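Scyllo-inosose 3-dehydrogenase (Thermotoga maritima, PDB 3IP1) catalyses the NAD(+)-dependent oxidation of scyllo-inosose to 3-dehydro-scyllo-inosose, and so probably serves in myo-inositol degradation. Local coordinates at residues G309-V314 with V333-I338; G209-G214 with K234-S239; A200-I205 with V339-H344; E272-Y277 with E301-R306. All coordinates share one frame; numbering follows the deposited sequence.

Contact 1: residues G309-V314 with V333-I338; sequences GINATV and VRRAQI
The amide of Gln337 bridges to the neighbouring strand: its NE2 donates to Thr313 OG1 over 2.8 Å along an almost straight line (N-H...O 177°), with the hydroxyl lying in the plane of the amide. Gln337 reaches it by folding back. CG sits between the backbone N and the carbonyl carbon (chi1 50°) and the chain bends again at chi2, which lays the amide along residues 311-313, where NE2 also gives a weak bond to Asn311 O. A glutamine suits this place because its other end accepts: OE1 takes a hydrogen from a water, which also donates to Asn311 OD1, and another from Arg207 of the second subunit.

Asn311 and Arg335 run side by side, pointing the same way. Arg335 NH2 meets Asn311 OD1 at 2.8 Å, at the edge of the guanidinium and in its plane, while the two flat groups stand nearly perpendicular (79°). Behind these side chains, strands 313-316 and 337-340 are parallel neighbours, held by Gln337 N to Ala312 O (2.9 Å) and Val314 N to Gln337 O (2.7 Å). Strand 337-340 is the outermost of this chain's Rossmann-type sheet, which continues antiparallel into the second subunit. Thr313 and Gln337 occupy one face of it, Val314 and Ile338 the other, where these branched aliphatic side chains pack on Trp297 and Phe331.

Before the strands begin, Asn311 N donates to Arg334 O at 3.3 Å. Arg334 curls through chi2 and chi3, bringing its guanidinium obliquely to Ile310 CG2, 3.7 Å from NH1; that same nitrogen is hydrogen-bonded to Ala307 O.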
# COMPACT_ATOMS: atom_id res chain seq x y z
N GLY A 309 20.82 -2.19 -4.45
CA GLY A 309 19.37 -1.95 -4.34
C GLY A 309 18.85 -2.62 -3.08
O GLY A 309 19.44 -3.56 -2.56
N ILE A 310 17.74 -2.11 -2.56
CA ILE A 310 17.09 -2.74 -1.42
C ILE A 310 15.63 -2.94 -1.78
O ILE A 310 15.24 -2.64 -2.90
CB ILE A 310 17.24 -1.92 -0.11
CG1 ILE A 310 16.77 -0.48 -0.31
CG2 ILE A 310 18.68 -1.98 0.39
CD1 ILE A 310 16.60 0.29 1.02
N ASN A 311 14.84 -3.46 -0.84
CA ASN A 311 13.42 -3.67 -1.08
C ASN A 311 13.08 -4.70 -2.19
O ASN A 311 12.02 -4.63 -2.79
CB ASN A 311 12.71 -2.32 -1.34
CG ASN A 311 12.70 -1.45 -0.11
OD1 ASN A 311 12.29 -1.88 0.98
ND2 ASN A 311 13.17 -0.21 -0.25
N ALA A 312 13.99 -5.65 -2.45
CA ALA A 312 13.71 -6.72 -3.41
C ALA A 312 12.57 -7.58 -2.90
O ALA A 312 12.45 -7.82 -1.70
CB ALA A 312 14.93 -7.59 -3.67
N THR A 313 11.75 -8.04 -3.83
CA THR A 313 10.72 -9.02 -3.54
C THR A 313 11.02 -10.31 -4.31
O THR A 313 11.32 -10.26 -5.52
CB THR A 313 9.33 -8.46 -3.93
OG1 THR A 313 9.01 -7.37 -3.06
CG2 THR A 313 8.25 -9.54 -3.80
N VAL A 314 10.96 -11.45 -3.64
CA VAL A 314 11.01 -12.71 -4.36
C VAL A 314 9.61 -13.30 -4.38
O VAL A 314 9.04 -13.59 -3.34
CB VAL A 314 11.98 -13.74 -3.78
CG1 VAL A 314 12.11 -14.93 -4.75
CG2 VAL A 314 13.32 -13.13 -3.53
N VAL A 333 18.78 -7.74 6.32
CA VAL A 333 19.82 -6.78 6.03
C VAL A 333 19.59 -6.01 4.70
O VAL A 333 20.00 -4.85 4.58
CB VAL A 333 21.23 -7.44 6.11
CG1 VAL A 333 22.34 -6.45 5.73
CG2 VAL A 333 21.51 -7.98 7.53
N ARG A 334 18.96 -6.64 3.72
CA ARG A 334 18.71 -5.96 2.44
C ARG A 334 17.27 -5.45 2.31
O ARG A 334 16.85 -5.03 1.22
CB ARG A 334 19.09 -6.86 1.25
CG ARG A 334 20.43 -7.59 1.40
CD ARG A 334 21.61 -6.64 1.68
NE ARG A 334 21.82 -5.67 0.60
CZ ARG A 334 21.79 -4.35 0.78
NH1 ARG A 334 21.98 -3.54 -0.25
NH2 ARG A 334 21.61 -3.85 1.99
N ARG A 335 16.53 -5.52 3.41
CA ARG A 335 15.14 -5.04 3.44
C ARG A 335 14.30 -5.70 2.33
O ARG A 335 13.55 -5.03 1.60
CB ARG A 335 15.10 -3.50 3.33
CG ARG A 335 13.95 -2.87 4.07
CD ARG A 335 13.83 -1.37 3.74
NE ARG A 335 12.93 -0.72 4.67
CZ ARG A 335 11.63 -0.53 4.47
NH1 ARG A 335 10.91 0.06 5.40
NH2 ARG A 335 11.07 -0.92 3.34
N ALA A 336 14.41 -7.02 2.24
CA ALA A 336 13.80 -7.76 1.16
C ALA A 336 12.64 -8.59 1.69
O ALA A 336 12.47 -8.73 2.90
CB ALA A 336 14.83 -8.64 0.45
N GLN A 337 11.80 -9.07 0.79
CA GLN A 337 10.67 -9.90 1.19
C GLN A 337 10.37 -11.03 0.19
O GLN A 337 10.87 -11.05 -0.93
CB GLN A 337 9.40 -9.06 1.44
CG GLN A 337 9.01 -8.05 0.33
CD GLN A 337 9.83 -6.72 0.36
OE1 GLN A 337 10.28 -6.23 1.41
NE2 GLN A 337 10.02 -6.15 -0.81
N ILE A 338 9.54 -11.96 0.64
CA ILE A 338 9.19 -13.17 -0.09
C ILE A 338 7.68 -13.31 -0.05
O ILE A 338 7.09 -13.34 1.02
CB ILE A 338 9.78 -14.43 0.61
CG1 ILE A 338 11.30 -14.32 0.78
CG2 ILE A 338 9.38 -15.72 -0.16
CD1 ILE A 338 11.86 -15.34 1.74
O HOH W 1 9.97 -3.65 0.81
O HOH W 2 16.63 -6.02 -1.38

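Contact 2: residues G209-G214 with K234-S239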
# COMPACT_ATOMS: atom_id res chain seq x y z
N GLY A 209 3.61 -7.08 -6.04
CA GLY A 209 3.50 -5.64 -5.80
C GLY A 209 3.84 -4.80 -7.02
O GLY A 209 3.76 -3.56 -6.96
N GLY A 210 4.23 -5.44 -8.12
CA GLY A 210 4.64 -4.72 -9.31
C GLY A 210 5.96 -3.98 -9.13
O GLY A 210 6.71 -4.22 -8.17
N ILE A 211 6.27 -3.10 -10.06
CA ILE A 211 7.49 -2.30 -9.97
C ILE A 211 7.15 -0.82 -10.22
O ILE A 211 6.03 -0.49 -10.64
CB ILE A 211 8.59 -2.77 -10.99
CG1 ILE A 211 8.01 -2.78 -12.40
CG2 ILE A 211 9.15 -4.16 -10.57
CD1 ILE A 211 8.99 -2.95 -13.51
N ARG A 212 8.10 0.05 -9.94
CA ARG A 212 8.07 1.39 -10.49
C ARG A 212 8.87 1.40 -11.80
O ARG A 212 9.88 0.70 -11.90
CB ARG A 212 8.66 2.37 -9.48
CG ARG A 212 7.83 2.45 -8.22
CD ARG A 212 8.22 3.64 -7.38
NE ARG A 212 7.35 3.77 -6.23
CZ ARG A 212 7.70 4.37 -5.09
NH1 ARG A 212 8.90 4.94 -4.96
NH2 ARG A 212 6.84 4.40 -4.08
N PRO A 213 8.43 2.18 -12.80
CA PRO A 213 9.18 2.29 -14.06
C PRO A 213 10.62 2.71 -13.81
O PRO A 213 10.86 3.64 -13.04
CB PRO A 213 8.44 3.38 -14.82
CG PRO A 213 7.05 3.35 -14.26
CD PRO A 213 7.19 2.99 -12.82
N GLY A 214 11.56 2.01 -14.44
CA GLY A 214 12.99 2.16 -14.18
C GLY A 214 13.61 1.03 -13.36
O GLY A 214 14.82 0.87 -13.34
N LYS A 234 8.31 -5.93 -18.87
CA LYS A 234 8.78 -4.95 -19.85
C LYS A 234 7.71 -3.90 -20.12
O LYS A 234 7.99 -2.71 -20.03
CB LYS A 234 9.27 -5.60 -21.15
CG LYS A 234 10.22 -4.72 -21.96
CD LYS A 234 11.44 -4.27 -21.13
CE LYS A 234 12.32 -3.27 -21.89
NZ LYS A 234 13.55 -2.90 -21.11
N HIS A 235 6.48 -4.33 -20.42
CA HIS A 235 5.36 -3.40 -20.58
C HIS A 235 5.13 -2.53 -19.35
O HIS A 235 4.65 -1.40 -19.48
CB HIS A 235 4.07 -4.12 -21.03
CG HIS A 235 4.00 -4.33 -22.51
ND1 HIS A 235 4.67 -5.35 -23.16
CD2 HIS A 235 3.38 -3.61 -23.49
CE1 HIS A 235 4.45 -5.27 -24.46
NE2 HIS A 235 3.68 -4.22 -24.69
N ALA A 236 5.53 -3.03 -18.17
CA ALA A 236 5.39 -2.30 -16.91
C ALA A 236 6.49 -1.27 -16.67
O ALA A 236 6.47 -0.56 -15.65
CB ALA A 236 5.35 -3.27 -15.74
N GLY A 237 7.47 -1.22 -17.57
CA GLY A 237 8.51 -0.19 -17.52
C GLY A 237 9.82 -0.60 -16.88
O GLY A 237 10.62 0.26 -16.49
N ALA A 238 10.03 -1.91 -16.76
CA ALA A 238 11.31 -2.43 -16.24
C ALA A 238 12.44 -1.97 -17.14
O ALA A 238 12.43 -2.21 -18.36
CB ALA A 238 11.31 -3.94 -16.15
N SER A 239 13.40 -1.29 -16.51
CA SER A 239 14.57 -0.78 -17.19
C SER A 239 15.37 -1.94 -17.82
O SER A 239 15.68 -1.92 -19.01
CB SER A 239 15.40 0.04 -16.20
OG SER A 239 16.75 0.13 -16.58
O HOH W 3 5.29 0.04 -13.51
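The backbones of Ile211-Gly214 and Ala236-Ser239 run in roughly the same direction, 40° apart, and are joined directly by one nearly straight hydrogen bond, Gly214 N to Gly237 O (2.9 Å, N-H...O 174°).

Ile211 makes the main side-chain contact. Its CG1 lies between the backbone N and the carbonyl carbon (chi1 55°) and the chain then extends, carrying CD1 over the turn, 3.7 Å from Ala238 CB and 4.3 Å from Ala236 CB. The short alanines leave room for this methyl, and both Ile211 and Ala238 continue onto Val217 of strand 216-220. Pro213 sets its ring beside the turn, with CG 4.2 Å from Ala236 O.

Lys234, bent at chi2, donates from NZ to Ala238 O (3.0 Å), while forming a salt bridge with Asp260. Tyr201 of the third subunit donates its hydroxyl to Pro213 O.

Gly237 ends helix 224-235 in a Schellman motif, with positive phi and its N bonded back to Lys234 O. Glycine suits it twice over: it takes this conformation readily, and without a side chain it lets Pro213 lie close to the turn. Gly214 also has positive phi, comfortable for glycine, and its O lies close to Ser239 CB.

A water donates to Ile211 O; its approach to Ala236 O is too short to trust as a bond. The chemistry thus implies a junction fixed by one main-chain bond, a glycine turn and close apolar fit.

Contact 3: residues A200-I205 with V339-H344; sequences AYNAVI and VGSQGH
One water is gripped by three groups: Ser341 OG donates to it at 2.6 Å, Asn202 ND2 donates at 3.1 Å, and the water in turn donates to Gly343 O at 3.0 Å. It ties helix 194-207 to the chain leaving strand 337-340.

Asn202 points at the loop from the helix, with CG anti to the backbone N (chi1 -177°), so that its amide nitrogen reaches between Ser341 OG, 3.2 Å away, and the carbonyls beyond. An asparagine fits because its short, polar arm can serve this water, among buried residues.

Ser341 likewise holds OG anti to its backbone N, which sets the hydroxyl against the helix, 3.2 Å from Ala203 CA and 3.5 Å from Ala203 CB. The small alanine lets the loop come this close. Gly343 has positive phi, a conformation glycine takes easily, and its carbonyl faces Asn202.

Past it, His344 has its CB directed away from the helix segment. Its NE2 is hydrogen-bonded to the backbone N of Glu129 and of Met130, and the side chain packs on Glu195, a ligand, with His97 and Glu98, of a cadmium ion in this structure (a zinc site of the protein). The arrangement belongs to the junction between Rossmann-type and catalytic domains of zinc-containing alcohol dehydrogenases.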
# COMPACT_ATOMS: atom_id res chain seq x y z
N ALA A 200 1.01 -15.32 -14.34
CA ALA A 200 2.20 -14.47 -14.27
C ALA A 200 1.84 -13.08 -13.76
O ALA A 200 2.51 -12.52 -12.90
CB ALA A 200 2.86 -14.37 -15.65
N TYR A 201 0.76 -12.52 -14.31
CA TYR A 201 0.34 -11.18 -13.93
C TYR A 201 0.02 -11.10 -12.43
O TYR A 201 0.49 -10.20 -11.76
CB TYR A 201 -0.86 -10.74 -14.77
CG TYR A 201 -1.21 -9.26 -14.69
CD1 TYR A 201 -1.83 -8.73 -13.56
CD2 TYR A 201 -0.96 -8.40 -15.78
CE1 TYR A 201 -2.18 -7.36 -13.49
CE2 TYR A 201 -1.31 -7.06 -15.73
CZ TYR A 201 -1.92 -6.54 -14.57
OH TYR A 201 -2.26 -5.21 -14.50
N ASN A 202 -0.76 -12.06 -11.94
CA ASN A 202 -1.10 -12.14 -10.51
C ASN A 202 0.18 -12.25 -9.67
O ASN A 202 0.31 -11.64 -8.62
CB ASN A 202 -2.01 -13.34 -10.24
CG ASN A 202 -2.47 -13.44 -8.78
OD1 ASN A 202 -3.20 -12.59 -8.29
ND2 ASN A 202 -2.06 -14.52 -8.10
N ALA A 203 1.14 -13.03 -10.16
CA ALA A 203 2.36 -13.25 -9.44
C ALA A 203 3.22 -12.00 -9.35
O ALA A 203 3.73 -11.70 -8.29
CB ALA A 203 3.13 -14.42 -10.05
N VAL A 204 3.37 -11.26 -10.45
CA VAL A 204 4.29 -10.11 -10.44
C VAL A 204 3.70 -8.72 -10.11
O VAL A 204 4.41 -7.86 -9.56
CB VAL A 204 5.18 -10.01 -11.72
CG1 VAL A 204 6.00 -11.28 -11.88
CG2 VAL A 204 4.35 -9.75 -12.97
N ILE A 205 2.43 -8.52 -10.46
CA ILE A 205 1.76 -7.22 -10.28
C ILE A 205 0.98 -7.23 -8.97
O ILE A 205 1.18 -6.36 -8.12
CB ILE A 205 0.81 -6.88 -11.47
CG1 ILE A 205 1.57 -6.83 -12.80
CG2 ILE A 205 0.04 -5.55 -11.22
CD1 ILE A 205 2.82 -5.98 -12.80
N VAL A 339 7.08 -13.39 -1.23
CA VAL A 339 5.64 -13.62 -1.35
C VAL A 339 5.39 -14.90 -2.16
O VAL A 339 6.09 -15.20 -3.13
CB VAL A 339 4.87 -12.40 -2.01
CG1 VAL A 339 5.11 -11.11 -1.21
CG2 VAL A 339 5.29 -12.19 -3.45
N GLY A 340 4.39 -15.66 -1.75
CA GLY A 340 3.94 -16.76 -2.56
C GLY A 340 2.77 -16.28 -3.40
O GLY A 340 2.06 -15.34 -3.03
N SER A 341 2.56 -16.94 -4.53
CA SER A 341 1.46 -16.60 -5.42
C SER A 341 0.83 -17.86 -5.98
O SER A 341 1.53 -18.86 -6.19
CB SER A 341 1.99 -15.75 -6.58
OG SER A 341 0.93 -15.36 -7.44
N GLN A 342 -0.48 -17.82 -6.23
CA GLN A 342 -1.16 -18.89 -6.96
C GLN A 342 -2.42 -18.33 -7.64
O GLN A 342 -3.02 -17.35 -7.14
CB GLN A 342 -1.53 -20.07 -6.05
CG GLN A 342 -2.86 -19.90 -5.30
CD GLN A 342 -3.25 -21.13 -4.47
OE1 GLN A 342 -2.53 -22.12 -4.42
NE2 GLN A 342 -4.41 -21.05 -3.80
N GLY A 343 -2.80 -18.92 -8.77
CA GLY A 343 -4.08 -18.58 -9.41
C GLY A 343 -4.03 -17.36 -10.32
O GLY A 343 -2.94 -16.81 -10.61
N HIS A 344 -5.21 -16.93 -10.76
CA HIS A 344 -5.29 -15.92 -11.81
C HIS A 344 -6.61 -15.14 -11.70
O HIS A 344 -6.88 -14.27 -12.52
CB HIS A 344 -5.21 -16.63 -13.16
CG HIS A 344 -6.20 -17.75 -13.28
ND1 HIS A 344 -5.83 -19.07 -13.27
CD2 HIS A 344 -7.55 -17.73 -13.37
CE1 HIS A 344 -6.91 -19.83 -13.36
NE2 HIS A 344 -7.97 -19.04 -13.43
O HOH W 4 -0.11 -16.45 -9.62

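Contact 4: residues E272-Y277 with E301-R306; sequences EAVLDY and EEVIWR
A single nitrogen, Arg306 NH1, is shared by two carboxylates: it donates to Glu272 OE2 across the contact (2.9 Å, N-H...O 170°) and to Glu302 OE2 one turn back on its own helix (3.0 Å). Both oxygens lie at the guanidinium edge, in its plane, yet Glu272 OE2 is approached from above its carboxylate, the two flat groups being turned 45° apart. A further bond, Arg306 NH2 to Glu272 OE1, is weak. The OE2 atoms of Glu272 and Glu302 are 4.6 Å apart, and the arginine between them probably offsets their mutual repulsion.

Arg306 bends at chi3, which brings its guanidinium to Glu272 and back to Glu302, and Leu275 covers one face of it, CD1 lying over the centre, 3.6 Å from CZ. An arginine suits this edge, its flat face packing on a methyl while its rim meets acids.

Deeper in, Val274 and Val303 cross at about a right angle, CG1 to CG1 at 3.7 Å, their branched side chains packing between the helices and the sheet, where Val274 meets Ile263 and Val303 meets Phe286.

The axes of segments 272-277 and 301-306 approach to 10.0 Å and cross at -36°: adjacent helices packed over the parallel sheet, as in a Rossmann-type nucleotide-binding domain.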
# COMPACT_ATOMS: atom_id res chain seq x y z
N GLU A 272 27.06 -13.38 -11.09
CA GLU A 272 27.92 -12.33 -11.66
C GLU A 272 27.27 -11.66 -12.86
O GLU A 272 27.44 -10.45 -13.07
CB GLU A 272 29.29 -12.88 -12.08
CG GLU A 272 30.05 -13.64 -11.00
CD GLU A 272 30.41 -12.80 -9.79
OE1 GLU A 272 30.59 -11.57 -9.93
OE2 GLU A 272 30.52 -13.37 -8.69
N ALA A 273 26.55 -12.45 -13.65
CA ALA A 273 25.89 -11.95 -14.84
C ALA A 273 24.79 -10.97 -14.46
O ALA A 273 24.70 -9.89 -15.03
CB ALA A 273 25.33 -13.10 -15.71
N VAL A 274 23.96 -11.36 -13.49
CA VAL A 274 22.91 -10.46 -12.99
C VAL A 274 23.52 -9.17 -12.42
O VAL A 274 23.06 -8.08 -12.75
CB VAL A 274 22.00 -11.15 -11.93
CG1 VAL A 274 21.15 -10.10 -11.15
CG2 VAL A 274 21.09 -12.19 -12.59
N LEU A 275 24.56 -9.31 -11.58
CA LEU A 275 25.23 -8.14 -11.01
C LEU A 275 25.88 -7.25 -12.05
O LEU A 275 25.89 -6.02 -11.91
CB LEU A 275 26.21 -8.53 -9.90
CG LEU A 275 25.52 -9.02 -8.62
CD1 LEU A 275 26.50 -9.68 -7.66
CD2 LEU A 275 24.72 -7.91 -7.92
N ASP A 276 26.42 -7.86 -13.11
CA ASP A 276 27.07 -7.11 -14.16
C ASP A 276 26.02 -6.32 -14.94
O ASP A 276 26.11 -5.10 -15.07
CB ASP A 276 27.85 -8.05 -15.09
CG ASP A 276 28.20 -7.41 -16.42
OD1 ASP A 276 28.53 -6.20 -16.43
OD2 ASP A 276 28.17 -8.11 -17.46
N TYR A 277 25.00 -7.02 -15.42
CA TYR A 277 23.94 -6.41 -16.21
C TYR A 277 23.20 -5.29 -15.49
O TYR A 277 22.77 -4.33 -16.12
CB TYR A 277 22.95 -7.49 -16.65
CG TYR A 277 23.51 -8.48 -17.64
CD1 TYR A 277 24.36 -8.06 -18.67
CD2 TYR A 277 23.17 -9.83 -17.57
CE1 TYR A 277 24.88 -8.97 -19.60
CE2 TYR A 277 23.67 -10.75 -18.49
CZ TYR A 277 24.52 -10.32 -19.49
OH TYR A 277 25.01 -11.23 -20.39
N GLU A 301 19.65 -15.32 -3.28
CA GLU A 301 20.10 -14.72 -2.04
C GLU A 301 21.46 -14.03 -2.18
O GLU A 301 21.72 -13.02 -1.54
CB GLU A 301 20.14 -15.76 -0.92
CG GLU A 301 18.75 -16.12 -0.38
CD GLU A 301 18.86 -16.88 0.92
OE1 GLU A 301 19.98 -17.33 1.19
OE2 GLU A 301 17.85 -17.03 1.67
N GLU A 302 22.33 -14.57 -3.04
CA GLU A 302 23.63 -13.96 -3.20
C GLU A 302 23.54 -12.64 -3.96
O GLU A 302 24.22 -11.67 -3.60
CB GLU A 302 24.65 -14.91 -3.86
CG GLU A 302 26.08 -14.39 -3.66
CD GLU A 302 27.14 -15.07 -4.53
OE1 GLU A 302 26.97 -16.26 -4.87
OE2 GLU A 302 28.16 -14.42 -4.85
N VAL A 303 22.70 -12.60 -5.00
CA VAL A 303 22.44 -11.35 -5.69
C VAL A 303 21.81 -10.31 -4.74
O VAL A 303 22.26 -9.16 -4.68
CB VAL A 303 21.53 -11.53 -6.92
CG1 VAL A 303 21.06 -10.17 -7.41
CG2 VAL A 303 22.28 -12.28 -8.04
N ILE A 304 20.79 -10.71 -3.99
CA ILE A 304 20.10 -9.79 -3.10
C ILE A 304 21.13 -9.21 -2.12
O ILE A 304 21.20 -8.00 -1.93
CB ILE A 304 18.92 -10.46 -2.35
CG1 ILE A 304 17.75 -10.76 -3.31
CG2 ILE A 304 18.43 -9.55 -1.23
CD1 ILE A 304 16.58 -11.62 -2.69
N TRP A 305 21.95 -10.09 -1.55
CA TRP A 305 22.97 -9.72 -0.58
C TRP A 305 23.97 -8.72 -1.16
O TRP A 305 24.19 -7.66 -0.59
CB TRP A 305 23.71 -10.95 -0.08
CG TRP A 305 24.71 -10.64 1.00
CD1 TRP A 305 26.07 -10.54 0.86
CD2 TRP A 305 24.43 -10.38 2.38
NE1 TRP A 305 26.66 -10.24 2.07
CE2 TRP A 305 25.68 -10.14 3.03
CE3 TRP A 305 23.25 -10.33 3.14
CZ2 TRP A 305 25.77 -9.86 4.39
CZ3 TRP A 305 23.35 -10.06 4.50
CH2 TRP A 305 24.60 -9.82 5.11
N ARG A 306 24.54 -9.05 -2.31
CA ARG A 306 25.61 -8.25 -2.90
C ARG A 306 25.15 -6.98 -3.63
O ARG A 306 25.94 -6.03 -3.78
CB ARG A 306 26.46 -9.12 -3.84
CG ARG A 306 27.30 -10.18 -3.10
CD ARG A 306 28.02 -11.11 -4.06
NE ARG A 306 28.84 -10.34 -5.00
CZ ARG A 306 29.48 -10.87 -6.05
NH1 ARG A 306 29.40 -12.16 -6.29
NH2 ARG A 306 30.20 -10.09 -6.85

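How the contacts relate
Contacts 1, 2 and 4 lie in the Rossmann-type domain; contact 3 carries strand 337-340 on toward the metal-bearing domain. Contacts 1 and 3 share that strand and meet where Val339 N probably bonds to Val314 O, whereas contact 4 supplies the helix that precedes strand 313-316, with Ile304 packing on Val314. Contact 2 touches contact 3 through Gly210 N and Val204 O. All four have buried cores; contact 4 alone adds an exposed rim, a salt-bridge network, against strand pairing in 1, glycine turns in 2 and a three-way water in 3. The second subunit touches contacts 1 and 3, the third 2 and 3; contact 4 touches neither.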